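Local atomic coordinates of superoxide dismutase (Clostridium difficile, PDB entry 4JZ2), a protein that probably protects the cell from superoxide by dismuting it to hydrogen peroxide and molecular oxygen at a single metal site. Residues L166-H171 against N179-Y184; Y83-F88 against P150-P155; P162-D167 against V192-A197. All blocks are in the same frame, centred on the assembly; numbering follows the deposited sequence.

Following the chain from its N terminus, contact 2 comes first: Y83-F88, on helix 72-90 of the alpha-hairpin domain, meets P150-P155 after strand 144-150, closing a loop of 61 residues and joining the two domains. The chain then enters strand 161-167, from which both remaining contacts start. Contact 3 pairs its bulged first half with the start of helix 194-202, closing a loop of 24 residues; contact 1, a shorter closure of seven residues, falls within that span and ties the strand's end to helix 181-188. Contacts 1 and 2 converge on the cobalt, His-85 coming from contact 2, Asp-167 and His-171 from contact 1, and Trp-169 packs against Gln-152 between them.

Contact 1: L166-H171 against N179-Y184; sequences LDVWEH and NRRNEY. With CO (cobalt (II) ion), chain B.
With chi1 at 167°, Tyr-184 sets its CG anti to the backbone N and sends its ring from helix 181-188 to the end of strand 161-167. There Tyr-184 OH donates to Asp-167 O at 2.8 Å, lying in the carbonyl plane with a C=O...OH angle of 154°. Leu-166, its chi1 of 175° likewise stretching the chain out, runs alongside the tyrosine, pointing the other way, and brings CD1 to 3.4 Å from Tyr-184 OH.

Val-168 meets Arg-181 crosswise, its CB over one face of the guanidinium and 3.9 Å from Arg-181 CD. The guanidinium has other partners as well: Arg-181 NH1 bonds to the carbonyls of Val-128 and Ala-125, NE to the Tyr-173 hydroxyl. Arg-181 NH2 donates, in the guanidinium plane, to a water at 2.8 Å, which in turn donates to Glu-170 OE2 at 3.0 Å. That same oxygen accepts from His-171 ND1 of the second subunit.

Asp-167 OD2 binds cobalt at 2.0 Å, and its OD1 takes the Trp-169 amide in an Asx turn. The tyrosine hydroxyl thus holds the backbone of a metal ligand, while the bridging water joins the arginine to a carboxylate of the dimer interface.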
loop_
_atom_site.group_PDB
_atom_site.type_symbol
_atom_site.label_atom_id
_atom_site.label_comp_id
_atom_site.label_asym_id
_atom_site.label_seq_id
_atom_site.Cartn_x
_atom_site.Cartn_y
_atom_site.Cartn_z
ATOM N N LEU A 166 1.014 13.197 -6.327
ATOM C CA LEU A 166 2.056 12.189 -6.528
ATOM C C LEU A 166 1.591 10.836 -5.996
ATOM O O LEU A 166 1.195 10.730 -4.837
ATOM C CB LEU A 166 3.331 12.612 -5.801
ATOM C CG LEU A 166 4.516 11.632 -5.795
ATOM C CD1 LEU A 166 4.934 11.253 -7.216
ATOM C CD2 LEU A 166 5.680 12.231 -5.016
ATOM N N ASP A 167 1.629 9.822 -6.857
ATOM C CA ASP A 167 1.316 8.441 -6.497
ATOM C C ASP A 167 2.485 7.856 -5.695
ATOM O O ASP A 167 3.606 7.760 -6.214
ATOM C CB ASP A 167 1.116 7.646 -7.791
ATOM C CG ASP A 167 0.574 6.252 -7.568
ATOM O OD1 ASP A 167 0.379 5.828 -6.407
ATOM O OD2 ASP A 167 0.321 5.552 -8.584
ATOM N N VAL A 168 2.256 7.495 -4.426
ATOM C CA VAL A 168 3.319 6.827 -3.653
ATOM C C VAL A 168 2.996 5.385 -3.277
ATOM O O VAL A 168 3.591 4.823 -2.346
ATOM C CB VAL A 168 3.812 7.626 -2.414
ATOM C CG1 VAL A 168 4.480 8.926 -2.860
ATOM C CG2 VAL A 168 2.662 7.879 -1.434
ATOM N N TRP A 169 2.056 4.786 -4.001
ATOM C CA TRP A 169 1.932 3.333 -3.996
ATOM C C TRP A 169 3.301 2.813 -4.427
ATOM O O TRP A 169 3.954 3.419 -5.284
ATOM C CB TRP A 169 0.897 2.891 -5.013
ATOM C CG TRP A 169 -0.545 3.049 -4.557
ATOM C CD1 TRP A 169 -1.166 4.206 -4.153
ATOM C CD2 TRP A 169 -1.529 2.017 -4.472
ATOM N NE1 TRP A 169 -2.487 3.949 -3.825
ATOM C CE2 TRP A 169 -2.731 2.603 -4.016
ATOM C CE3 TRP A 169 -1.518 0.638 -4.746
ATOM C CZ2 TRP A 169 -3.900 1.870 -3.822
ATOM C CZ3 TRP A 169 -2.683 -0.093 -4.556
ATOM C CH2 TRP A 169 -3.859 0.525 -4.094
ATOM N N GLU A 170 3.732 1.691 -3.858
ATOM C CA GLU A 170 5.035 1.124 -4.213
ATOM C C GLU A 170 5.122 0.726 -5.694
ATOM O O GLU A 170 6.209 0.729 -6.274
ATOM C CB GLU A 170 5.387 -0.053 -3.279
ATOM C CG GLU A 170 5.696 0.432 -1.851
ATOM C CD GLU A 170 5.808 -0.685 -0.806
ATOM O OE1 GLU A 170 5.072 -1.694 -0.893
ATOM O OE2 GLU A 170 6.621 -0.526 0.126
ATOM N N HIS A 171 4.000 0.382 -6.320
ATOM C CA HIS A 171 4.078 0.054 -7.745
ATOM C C HIS A 171 4.554 1.232 -8.617
ATOM O O HIS A 171 5.079 1.031 -9.723
ATOM C CB HIS A 171 2.778 -0.546 -8.282
ATOM C CG HIS A 171 1.612 0.405 -8.295
ATOM N ND1 HIS A 171 0.416 0.123 -7.674
ATOM C CD2 HIS A 171 1.461 1.616 -8.882
ATOM C CE1 HIS A 171 -0.422 1.130 -7.865
ATOM N NE2 HIS A 171 0.184 2.041 -8.604
ATOM N N ASN A 179 13.080 0.564 -2.172
ATOM C CA ASN A 179 12.592 1.169 -0.927
ATOM C C ASN A 179 12.843 2.669 -0.813
ATOM O O ASN A 179 12.351 3.317 0.129
ATOM C CB ASN A 179 13.241 0.504 0.270
ATOM C CG ASN A 179 14.731 0.652 0.243
ATOM O OD1 ASN A 179 15.377 0.163 -0.672
ATOM N ND2 ASN A 179 15.284 1.359 1.216
ATOM N N ARG A 180 13.618 3.216 -1.749
ATOM C CA ARG A 180 14.097 4.601 -1.640
ATOM C C ARG A 180 13.076 5.614 -2.155
ATOM O O ARG A 180 13.325 6.343 -3.126
ATOM C CB ARG A 180 15.454 4.759 -2.361
ATOM C CG ARG A 180 16.508 3.762 -1.867
ATOM C CD ARG A 180 17.840 3.868 -2.633
ATOM N NE ARG A 180 17.665 3.722 -4.078
ATOM C CZ ARG A 180 17.559 2.559 -4.711
ATOM N NH1 ARG A 180 17.602 1.412 -4.034
ATOM N NH2 ARG A 180 17.393 2.542 -6.027
ATOM N N ARG A 181 11.931 5.678 -1.479
ATOM C CA ARG A 181 10.851 6.540 -1.939
ATOM C C ARG A 181 11.313 7.990 -1.968
ATOM O O ARG A 181 10.907 8.760 -2.844
ATOM C CB ARG A 181 9.601 6.395 -1.060
ATOM C CG ARG A 181 8.361 7.096 -1.644
ATOM C CD ARG A 181 7.282 7.328 -0.565
ATOM N NE ARG A 181 6.661 6.080 -0.106
ATOM C CZ ARG A 181 5.740 6.032 0.861
ATOM N NH1 ARG A 181 5.342 7.151 1.468
ATOM N NH2 ARG A 181 5.216 4.872 1.232
ATOM N N ASN A 182 12.175 8.352 -1.024
ATOM C CA ASN A 182 12.736 9.695 -0.973
ATOM C C ASN A 182 13.364 10.108 -2.302
ATOM O O ASN A 182 13.211 11.250 -2.746
ATOM C CB ASN A 182 13.762 9.821 0.158
ATOM C CG ASN A 182 15.032 9.011 -0.102
ATOM O OD1 ASN A 182 14.982 7.799 -0.301
ATOM N ND2 ASN A 182 16.178 9.684 -0.089
ATOM N N GLU A 183 14.068 9.181 -2.941
ATOM C CA GLU A 183 14.726 9.487 -4.211
ATOM C C GLU A 183 13.717 9.644 -5.329
ATOM O O GLU A 183 13.873 10.488 -6.205
ATOM C CB GLU A 183 15.745 8.411 -4.575
ATOM C CG GLU A 183 16.926 8.415 -3.638
ATOM C CD GLU A 183 17.951 7.351 -3.978
ATOM O OE1 GLU A 183 17.764 6.631 -4.991
ATOM O OE2 GLU A 183 18.937 7.238 -3.215
ATOM N N TYR A 184 12.685 8.812 -5.292
ATOM C CA TYR A 184 11.591 8.893 -6.244
ATOM C C TYR A 184 10.913 10.249 -6.178
ATOM O O TYR A 184 10.706 10.912 -7.202
ATOM C CB TYR A 184 10.583 7.797 -5.919
ATOM C CG TYR A 184 9.233 7.900 -6.596
ATOM C CD1 TYR A 184 9.110 7.885 -7.989
ATOM C CD2 TYR A 184 8.068 7.947 -5.829
ATOM C CE1 TYR A 184 7.852 7.954 -8.603
ATOM C CE2 TYR A 184 6.827 8.006 -6.413
ATOM C CZ TYR A 184 6.713 8.007 -7.797
ATOM O OH TYR A 184 5.453 8.051 -8.343
HETATM CO CO CO B . -0.614 3.938 -9.246
HETATM O O HOH W 1 -1.771 4.152 -7.145
HETATM O O HOH W 2 5.572 2.045 1.251
#

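Contact 2: Y83-F88 against P150-P155; sequences YNHKFF and PNQDSP. With CO (cobalt (II) ion), chain B.
The chain after strand 144-150 folds into a type II' turn from Pro-150 to Asp-153 and sets Gln-152 against helix 72-90, its CA 7.1 Å from that of Asn-84. This is the active-site junction of an iron/manganese superoxide dismutase, where the alpha-hairpin domain meets the C-terminal domain.

Asn-84 does most of the work. Asn-84 ND2 donates to Gln-152 OE1 at 3.1 Å, nearly straight at 166°, with the acceptor close to the asparagine's amide plane and the donor in the carbonyl plane of the glutamine. A second, weak bond runs from Asn-84 ND2 to the Gln-152 backbone O at 3.2 Å. The two side chains lie antiparallel, side by side, their amide planes 44° apart. Gln-152 doubles back through a chi2 of -57°, which lets both ends of the same residue face one nitrogen. Its OE1 also accepts from Trp-133 NE1, so two donors hold the amide's orientation.

That orientation sends Gln-152 NE2 to the metal-bound water, to which it donates at 2.8 Å, and to the Tyr-38 hydroxyl. Gln-152 NE2 also lies at the edge of the His-85 ring, 3.4 Å from His-85 CE1. A glutamine supplied by the C-terminal domain and bonded to the metal's solvent ligand is the arrangement usual in manganese members of the family. His-85 NE2 binds cobalt at 2.1 Å, and its ND1 is bonded to Gly-81 O one helical turn earlier. His-30, Asp-167 and His-171 complete the protein ligands.

Farther from the metal, Ser-154 OG, which also bonds to Val-156 N, meets a second water, which sits at the edge of the Tyr-83 ring in its plane; this water donates to Asn-84 OD1 at 2.8 Å.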
loop_
_atom_site.group_PDB
_atom_site.type_symbol
_atom_site.label_atom_id
_atom_site.label_comp_id
_atom_site.label_asym_id
_atom_site.label_seq_id
_atom_site.Cartn_x
_atom_site.Cartn_y
_atom_site.Cartn_z
ATOM N N TYR A 83 -9.656 7.864 -11.694
ATOM C CA TYR A 83 -9.513 9.317 -11.712
ATOM C C TYR A 83 -8.095 9.752 -11.333
ATOM O O TYR A 83 -7.510 10.628 -11.974
ATOM C CB TYR A 83 -10.534 9.978 -10.781
ATOM C CG TYR A 83 -10.367 11.478 -10.712
ATOM C CD1 TYR A 83 -11.061 12.313 -11.577
ATOM C CD2 TYR A 83 -9.498 12.055 -9.795
ATOM C CE1 TYR A 83 -10.910 13.689 -11.520
ATOM C CE2 TYR A 83 -9.328 13.422 -9.732
ATOM C CZ TYR A 83 -10.037 14.237 -10.596
ATOM O OH TYR A 83 -9.864 15.597 -10.531
ATOM N N ASN A 84 -7.548 9.148 -10.284
ATOM C CA ASN A 84 -6.235 9.542 -9.785
ATOM C C ASN A 84 -5.145 9.275 -10.815
ATOM O O ASN A 84 -4.204 10.049 -10.934
ATOM C CB ASN A 84 -5.882 8.799 -8.488
ATOM C CG ASN A 84 -6.776 9.188 -7.328
ATOM O OD1 ASN A 84 -7.430 10.223 -7.366
ATOM N ND2 ASN A 84 -6.805 8.352 -6.284
ATOM N N HIS A 85 -5.265 8.172 -11.543
ATOM C CA HIS A 85 -4.224 7.828 -12.504
ATOM C C HIS A 85 -4.318 8.673 -13.771
ATOM O O HIS A 85 -3.302 9.132 -14.298
ATOM C CB HIS A 85 -4.227 6.326 -12.804
ATOM C CG HIS A 85 -3.643 5.514 -11.694
ATOM N ND1 HIS A 85 -4.395 5.076 -10.620
ATOM C CD2 HIS A 85 -2.374 5.117 -11.451
ATOM C CE1 HIS A 85 -3.615 4.416 -9.784
ATOM N NE2 HIS A 85 -2.384 4.423 -10.266
ATOM N N LYS A 86 -5.535 8.882 -14.259
ATOM C CA LYS A 86 -5.713 9.803 -15.370
ATOM C C LYS A 86 -5.057 11.126 -14.994
ATOM O O LYS A 86 -4.266 11.683 -15.767
ATOM C CB LYS A 86 -7.190 10.030 -15.689
ATOM C CG LYS A 86 -7.372 10.812 -16.989
ATOM C CD LYS A 86 -8.677 11.583 -17.037
ATOM C CE LYS A 86 -9.868 10.667 -17.151
ATOM N NZ LYS A 86 -11.117 11.442 -17.433
ATOM N N PHE A 87 -5.385 11.622 -13.802
ATOM C CA PHE A 87 -4.827 12.874 -13.294
ATOM C C PHE A 87 -3.304 12.832 -13.221
ATOM O O PHE A 87 -2.615 13.781 -13.617
ATOM C CB PHE A 87 -5.385 13.197 -11.896
ATOM C CG PHE A 87 -4.883 14.504 -11.333
ATOM C CD1 PHE A 87 -5.642 15.666 -11.458
ATOM C CD2 PHE A 87 -3.653 14.580 -10.703
ATOM C CE1 PHE A 87 -5.190 16.873 -10.961
ATOM C CE2 PHE A 87 -3.189 15.791 -10.199
ATOM C CZ PHE A 87 -3.958 16.942 -10.332
ATOM N N PHE A 88 -2.783 11.721 -12.711
ATOM C CA PHE A 88 -1.348 11.588 -12.467
ATOM C C PHE A 88 -0.532 11.618 -13.772
ATOM O O PHE A 88 0.469 12.340 -13.877
ATOM C CB PHE A 88 -1.086 10.293 -11.688
ATOM C CG PHE A 88 0.362 10.074 -11.322
ATOM C CD1 PHE A 88 1.039 10.998 -10.557
ATOM C CD2 PHE A 88 1.014 8.906 -11.701
ATOM C CE1 PHE A 88 2.374 10.797 -10.211
ATOM C CE2 PHE A 88 2.338 8.685 -11.352
ATOM C CZ PHE A 88 3.023 9.633 -10.612
ATOM N N PRO A 150 -5.257 8.017 1.550
ATOM C CA PRO A 150 -4.854 6.607 1.554
ATOM C C PRO A 150 -5.384 5.873 0.330
ATOM O O PRO A 150 -6.429 6.247 -0.206
ATOM C CB PRO A 150 -5.548 6.069 2.813
ATOM C CG PRO A 150 -6.826 6.856 2.859
ATOM C CD PRO A 150 -6.381 8.266 2.474
ATOM N N ASN A 151 -4.703 4.801 -0.075
ATOM C CA ASN A 151 -5.195 3.959 -1.161
ATOM C C ASN A 151 -5.583 4.778 -2.393
ATOM O O ASN A 151 -4.749 5.499 -2.930
ATOM C CB ASN A 151 -6.316 3.049 -0.637
ATOM C CG ASN A 151 -5.866 2.282 0.602
ATOM O OD1 ASN A 151 -4.709 1.842 0.675
ATOM N ND2 ASN A 151 -6.741 2.174 1.602
ATOM N N GLN A 152 -6.818 4.669 -2.859
ATOM C CA GLN A 152 -7.239 5.484 -4.005
ATOM C C GLN A 152 -8.259 6.549 -3.612
ATOM O O GLN A 152 -9.019 7.040 -4.459
ATOM C CB GLN A 152 -7.796 4.616 -5.140
ATOM C CG GLN A 152 -6.760 3.649 -5.779
ATOM C CD GLN A 152 -5.525 4.356 -6.333
ATOM O OE1 GLN A 152 -5.515 5.577 -6.518
ATOM N NE2 GLN A 152 -4.471 3.582 -6.608
ATOM N N ASP A 153 -8.286 6.914 -2.336
ATOM C CA ASP A 153 -9.171 8.004 -1.932
ATOM C C ASP A 153 -8.694 9.289 -2.618
ATOM O O ASP A 153 -7.520 9.408 -2.969
ATOM C CB ASP A 153 -9.238 8.129 -0.414
ATOM C CG ASP A 153 -9.939 6.927 0.235
ATOM O OD1 ASP A 153 -10.549 6.120 -0.496
ATOM O OD2 ASP A 153 -9.886 6.788 1.471
ATOM N N SER A 154 -9.612 10.231 -2.837
ATOM C CA SER A 154 -9.306 11.443 -3.596
ATOM C C SER A 154 -9.820 12.701 -2.912
ATOM O O SER A 154 -10.888 12.681 -2.303
ATOM C CB SER A 154 -9.929 11.352 -4.991
ATOM O OG SER A 154 -9.857 12.608 -5.638
ATOM N N PRO A 155 -9.069 13.808 -3.029
ATOM C CA PRO A 155 -9.461 15.117 -2.483
ATOM C C PRO A 155 -10.786 15.600 -3.067
ATOM O O PRO A 155 -11.499 16.392 -2.432
ATOM C CB PRO A 155 -8.336 16.050 -2.948
ATOM C CG PRO A 155 -7.164 15.154 -3.198
ATOM C CD PRO A 155 -7.747 13.847 -3.678
HETATM CO CO CO B . -0.614 3.938 -9.246
HETATM O O HOH W 3 -7.710 12.993 -7.070
HETATM O O HOH W 1 -1.771 4.152 -7.145
#

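Contact 3: P162-D167 against V192-A197; sequences PIIGLD and VNWNGA. With CO (cobalt (II) ion), chain B.
Asn-193 OD1 is gripped by two backbone amides at the start of helix 194-202, the helix whose first turn packs on Ile-163 and Ile-164. Gly-196 N donates to Asn-193 OD1 at 3.0 Å and 163°, from above the carbonyl plane, and Asn-195 N adds a weak bond to the same oxygen at 3.1 Å. Asn-193 is thus the N-cap, its side chain satisfying amides that have no preceding turn to bond to. The Trp-194 amide is taken by Thr-97 OG1.

Across from this cap, strand 161-167, an outer strand of the three-stranded antiparallel sheet in the C-terminal domain, carries a classic beta bulge: Ile-163 and Ile-164 both face Leu-136 of the neighbouring strand. The chain turns a corner here and presses both isoleucines against the helix, bringing the CA atoms of Ile-163 and Ala-197 to 5.2 Å.

No hydrogen bond crosses between the two segments; the side chains meet through apolar groups. Ile-164 CG2 rests on Ala-197 CB at 3.5 Å, the small alanine admitting the strand close to the helix, and the same methyl reaches Val-192 CG1 at 4.1 Å. With chi1 at 73°, Ile-164 tucks CG1 between its own N and carbonyl carbon, and an extended chi2 of 173° carries CD1 to 4.0 Å from Trp-194 CH2. Val-192 CG1 lies over one face of that indole, offset toward its rim, so isoleucine, valine and tryptophan form one continuous patch. Trp-188 of helix 181-188 and Ile-91 add to the packing round Ile-164.

The contact is buried and packs the sheet's outer strand against helix 194-202. Ile-163 O also bonds to Asn-200 ND2, about a turn beyond Ala-197 on the same helix, and Ile-163 CG2 lies 3.7 Å from Ala-197 O.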
loop_
_atom_site.group_PDB
_atom_site.type_symbol
_atom_site.label_atom_id
_atom_site.label_comp_id
_atom_site.label_asym_id
_atom_site.label_seq_id
_atom_site.Cartn_x
_atom_site.Cartn_y
_atom_site.Cartn_z
ATOM N N PRO A 162 -7.636 19.012 -6.874
ATOM C CA PRO A 162 -6.226 18.625 -6.996
ATOM C C PRO A 162 -5.523 19.545 -7.988
ATOM O O PRO A 162 -6.047 19.783 -9.079
ATOM C CB PRO A 162 -6.289 17.199 -7.559
ATOM C CG PRO A 162 -7.709 16.765 -7.438
ATOM C CD PRO A 162 -8.531 18.018 -7.482
ATOM N N ILE A 163 -4.364 20.065 -7.602
ATOM C CA ILE A 163 -3.560 20.908 -8.479
ATOM C C ILE A 163 -2.389 20.088 -9.041
ATOM O O ILE A 163 -2.193 20.000 -10.256
ATOM C CB ILE A 163 -3.049 22.146 -7.719
ATOM C CG1 ILE A 163 -4.238 22.917 -7.132
ATOM C CG2 ILE A 163 -2.221 23.052 -8.641
ATOM C CD1 ILE A 163 -5.331 23.214 -8.148
ATOM N N ILE A 164 -1.614 19.484 -8.145
ATOM C CA ILE A 164 -0.739 18.373 -8.536
ATOM C C ILE A 164 -0.888 17.259 -7.506
ATOM O O ILE A 164 -1.410 17.488 -6.419
ATOM C CB ILE A 164 0.738 18.769 -8.623
ATOM C CG1 ILE A 164 1.332 18.974 -7.226
ATOM C CG2 ILE A 164 0.918 19.996 -9.523
ATOM C CD1 ILE A 164 2.842 19.198 -7.233
ATOM N N GLY A 165 -0.427 16.061 -7.851
ATOM C CA GLY A 165 -0.582 14.908 -6.983
ATOM C C GLY A 165 0.474 13.875 -7.336
ATOM O O GLY A 165 0.784 13.703 -8.507
ATOM N N LEU A 166 1.014 13.197 -6.327
ATOM C CA LEU A 166 2.056 12.189 -6.528
ATOM C C LEU A 166 1.591 10.836 -5.996
ATOM O O LEU A 166 1.195 10.730 -4.837
ATOM C CB LEU A 166 3.331 12.612 -5.801
ATOM C CG LEU A 166 4.516 11.632 -5.795
ATOM C CD1 LEU A 166 4.934 11.253 -7.216
ATOM C CD2 LEU A 166 5.680 12.231 -5.016
ATOM N N ASP A 167 1.629 9.822 -6.857
ATOM C CA ASP A 167 1.316 8.441 -6.497
ATOM C C ASP A 167 2.485 7.856 -5.695
ATOM O O ASP A 167 3.606 7.760 -6.214
ATOM C CB ASP A 167 1.116 7.646 -7.791
ATOM C CG ASP A 167 0.574 6.252 -7.568
ATOM O OD1 ASP A 167 0.379 5.828 -6.407
ATOM O OD2 ASP A 167 0.321 5.552 -8.584
ATOM N N VAL A 192 7.074 17.185 -13.129
ATOM C CA VAL A 192 5.801 17.850 -12.839
ATOM C C VAL A 192 5.459 18.825 -13.967
ATOM O O VAL A 192 6.293 19.643 -14.360
ATOM C CB VAL A 192 5.850 18.615 -11.506
ATOM C CG1 VAL A 192 4.557 19.390 -11.304
ATOM C CG2 VAL A 192 6.081 17.651 -10.352
ATOM N N ASN A 193 4.245 18.723 -14.502
ATOM C CA ASN A 193 3.805 19.628 -15.554
ATOM C C ASN A 193 3.150 20.881 -14.973
ATOM O O ASN A 193 1.950 20.895 -14.719
ATOM C CB ASN A 193 2.835 18.925 -16.495
ATOM C CG ASN A 193 2.367 19.828 -17.631
ATOM O OD1 ASN A 193 2.694 21.017 -17.677
ATOM N ND2 ASN A 193 1.583 19.265 -18.545
ATOM N N TRP A 194 3.938 21.935 -14.788
ATOM C CA TRP A 194 3.451 23.129 -14.107
ATOM C C TRP A 194 2.413 23.915 -14.908
ATOM O O TRP A 194 1.610 24.656 -14.338
ATOM C CB TRP A 194 4.618 24.002 -13.655
ATOM C CG TRP A 194 5.312 23.396 -12.479
ATOM C CD1 TRP A 194 6.558 22.829 -12.447
ATOM C CD2 TRP A 194 4.779 23.275 -11.158
ATOM N NE1 TRP A 194 6.834 22.372 -11.175
ATOM C CE2 TRP A 194 5.754 22.634 -10.368
ATOM C CE3 TRP A 194 3.565 23.654 -10.563
ATOM C CZ2 TRP A 194 5.555 22.357 -9.015
ATOM C CZ3 TRP A 194 3.367 23.376 -9.215
ATOM C CH2 TRP A 194 4.358 22.736 -8.459
ATOM N N ASN A 195 2.426 23.739 -16.222
ATOM C CA ASN A 195 1.418 24.345 -17.074
ATOM C C ASN A 195 0.080 23.646 -16.879
ATOM O O ASN A 195 -0.967 24.295 -16.823
ATOM C CB ASN A 195 1.848 24.292 -18.543
ATOM C CG ASN A 195 3.145 25.058 -18.794
ATOM O OD1 ASN A 195 3.455 26.015 -18.084
ATOM N ND2 ASN A 195 3.907 24.631 -19.799
ATOM N N GLY A 196 0.116 22.320 -16.766
ATOM C CA GLY A 196 -1.093 21.572 -16.478
ATOM C C GLY A 196 -1.619 21.941 -15.105
ATOM O O GLY A 196 -2.830 22.097 -14.905
ATOM N N ALA A 197 -0.709 22.070 -14.145
ATOM C CA ALA A 197 -1.092 22.467 -12.797
ATOM C C ALA A 197 -1.779 23.831 -12.831
ATOM O O ALA A 197 -2.779 24.055 -12.140
ATOM C CB ALA A 197 0.113 22.506 -11.887
HETATM CO CO CO B . -0.614 3.938 -9.246
HETATM O O HOH W 1 -1.771 4.152 -7.145
#